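Local coordinates for protein rhino (Drosophila simulans, PDB 5XYW) that probably mediates protein-protein contacts in heterochromatin through its chromo shadow domain, as in other members of the HP1 family, at residues E15-L20 with F31-G36. Residues are numbered along the deposited sequence; the frame is centred on the assembly and turned at random.
Sequences ELDKVL and FVTWKG
T33 stands beside D17 and K18, its side chain pointing the same way as theirs. A chi1 of 59° aims OG1 across at the neighbouring strand, where it accepts the K18 amide (K18 N to T33 OG1, 3.2 Å). CG2 runs along the strand towards L20 and touches L20 CD1 at 3.5 Å, the side chains crossing at about a right angle. D17 N goes to T33 O (3.0 Å), K18 N adds a weak bond to the same oxygen, and T33 N returns to K18 O. A valine in place of T33 would probably leave the K18 amide with little more than that weak bond, loosening the bulge. On the face that carries V19 and V32, V19 CG2 meets V32 CG1 at 4.0 Å; L16 CD1 reaches V32 CB at 3.6 Å, and it and V32 CG2 lie over one face of the W34 ring, near its rim. At the open end, K35 N hydrogen-bonds to E15 O, nearly in line with the C=O (177°), and a long salt bridge joins their side chains. Two residues, D17 and K18, opposite one, T33, make a classic beta bulge in the antiparallel 16-24/28-34 hairpin of the chromo shadow domain.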
loop_
_atom_site.group_PDB
_atom_site.type_symbol
_atom_site.label_atom_id
_atom_site.label_comp_id
_atom_site.label_asym_id
_atom_site.label_seq_id
_atom_site.Cartn_x
_atom_site.Cartn_y
_atom_site.Cartn_z
ATOM N N GLU A 15 0.343 12.354 -17.278
ATOM C CA GLU A 15 1.627 12.059 -16.662
ATOM C C GLU A 15 1.527 12.291 -15.170
ATOM O O GLU A 15 0.953 13.298 -14.740
ATOM C CB GLU A 15 2.743 12.919 -17.256
ATOM C CG GLU A 15 3.153 12.530 -18.663
ATOM C CD GLU A 15 4.156 13.503 -19.255
ATOM O OE1 GLU A 15 4.446 14.536 -18.602
ATOM O OE2 GLU A 15 4.656 13.230 -20.368
ATOM N N LEU A 16 2.072 11.353 -14.394
ATOM C CA LEU A 16 2.146 11.477 -12.937
ATOM C C LEU A 16 2.752 12.823 -12.509
ATOM O O LEU A 16 3.818 13.221 -13.006
ATOM C CB LEU A 16 2.970 10.326 -12.346
ATOM C CG LEU A 16 3.015 10.199 -10.813
ATOM C CD1 LEU A 16 1.598 10.142 -10.228
ATOM C CD2 LEU A 16 3.828 8.982 -10.368
ATOM N N ASP A 17 2.070 13.538 -11.613
ATOM C CA ASP A 17 2.690 14.703 -11.012
ATOM C C ASP A 17 3.327 14.304 -9.685
ATOM O O ASP A 17 4.536 14.082 -9.610
ATOM C CB ASP A 17 1.683 15.821 -10.823
ATOM C CG ASP A 17 2.318 17.083 -10.291
ATOM O OD1 ASP A 17 3.542 17.239 -10.461
ATOM O OD2 ASP A 17 1.603 17.923 -9.705
ATOM N N LYS A 18 2.525 14.179 -8.634
ATOM C CA LYS A 18 3.084 13.727 -7.363
ATOM C C LYS A 18 2.493 12.418 -6.844
ATOM O O LYS A 18 1.501 11.895 -7.364
ATOM C CB LYS A 18 2.914 14.815 -6.308
ATOM C CG LYS A 18 3.497 16.147 -6.726
ATOM C CD LYS A 18 3.384 17.177 -5.617
ATOM C CE LYS A 18 4.105 18.470 -5.979
ATOM N NZ LYS A 18 4.076 19.433 -4.846
ATOM N N VAL A 19 3.160 11.875 -5.834
ATOM C CA VAL A 19 2.586 10.851 -4.986
ATOM C C VAL A 19 2.419 11.483 -3.637
ATOM O O VAL A 19 3.390 11.678 -2.921
ATOM C CB VAL A 19 3.465 9.605 -4.845
ATOM C CG1 VAL A 19 2.768 8.595 -3.937
ATOM C CG2 VAL A 19 3.757 9.004 -6.196
ATOM N N LEU A 20 1.183 11.810 -3.296
ATOM C CA LEU A 20 0.897 12.555 -2.077
ATOM C C LEU A 20 0.887 11.692 -0.832
ATOM O O LEU A 20 1.390 12.105 0.212
ATOM C CB LEU A 20 -0.445 13.275 -2.205
ATOM C CG LEU A 20 -0.501 14.256 -3.377
ATOM C CD1 LEU A 20 -1.747 15.134 -3.307
ATOM C CD2 LEU A 20 0.769 15.102 -3.414
ATOM N N PHE A 31 -2.181 7.756 -3.287
ATOM C CA PHE A 31 -2.947 8.932 -3.579
ATOM C C PHE A 31 -2.047 9.933 -4.279
ATOM O O PHE A 31 -1.136 10.534 -3.667
ATOM C CB PHE A 31 -3.555 9.452 -2.288
ATOM C CG PHE A 31 -4.304 8.389 -1.546
ATOM C CD1 PHE A 31 -5.567 7.975 -1.989
ATOM C CD2 PHE A 31 -3.731 7.745 -0.460
ATOM C CE1 PHE A 31 -6.265 6.968 -1.333
ATOM C CE2 PHE A 31 -4.432 6.734 0.209
ATOM C CZ PHE A 31 -5.705 6.346 -0.235
ATOM N N VAL A 32 -2.309 10.050 -5.581
ATOM C CA VAL A 32 -1.483 10.785 -6.515
ATOM C C VAL A 32 -2.224 11.906 -7.233
ATOM O O VAL A 32 -3.426 11.817 -7.482
ATOM C CB VAL A 32 -0.912 9.857 -7.605
ATOM C CG1 VAL A 32 -0.116 8.713 -6.998
ATOM C CG2 VAL A 32 -2.023 9.340 -8.484
ATOM N N THR A 33 -1.487 12.957 -7.584
ATOM C CA THR A 33 -2.007 13.978 -8.487
ATOM C C THR A 33 -1.427 13.779 -9.873
ATOM O O THR A 33 -0.398 13.107 -10.034
ATOM C CB THR A 33 -1.696 15.398 -8.006
ATOM O OG1 THR A 33 -0.274 15.574 -7.894
ATOM C CG2 THR A 33 -2.353 15.642 -6.675
ATOM N N TRP A 34 -2.098 14.354 -10.870
ATOM C CA TRP A 34 -1.624 14.323 -12.253
ATOM C C TRP A 34 -1.303 15.737 -12.756
ATOM O O TRP A 34 -1.760 16.726 -12.176
ATOM C CB TRP A 34 -2.664 13.646 -13.150
ATOM C CG TRP A 34 -3.081 12.302 -12.634
ATOM C CD1 TRP A 34 -4.173 12.019 -11.873
ATOM C CD2 TRP A 34 -2.397 11.058 -12.830
ATOM N NE1 TRP A 34 -4.215 10.679 -11.587
ATOM C CE2 TRP A 34 -3.134 10.069 -12.161
ATOM C CE3 TRP A 34 -1.227 10.692 -13.508
ATOM C CZ2 TRP A 34 -2.741 8.733 -12.143
ATOM C CZ3 TRP A 34 -0.844 9.362 -13.495
ATOM C CH2 TRP A 34 -1.598 8.400 -12.816
ATOM N N LYS A 35 -0.519 15.830 -13.829
ATOM C CA LYS A 35 -0.038 17.130 -14.324
ATOM C C LYS A 35 -1.110 17.940 -15.040
ATOM O O LYS A 35 -1.564 17.577 -16.134
ATOM C CB LYS A 35 1.159 16.944 -15.250
ATOM C CG LYS A 35 2.496 17.017 -14.525
ATOM C CD LYS A 35 3.666 16.596 -15.419
ATOM C CE LYS A 35 4.956 16.484 -14.628
ATOM N NZ LYS A 35 5.914 15.595 -15.332
ATOM N N GLY A 36 -1.498 19.041 -14.397
ATOM C CA GLY A 36 -2.541 19.922 -14.887
ATOM C C GLY A 36 -3.891 19.759 -14.217
ATOM O O GLY A 36 -4.778 20.581 -14.443
#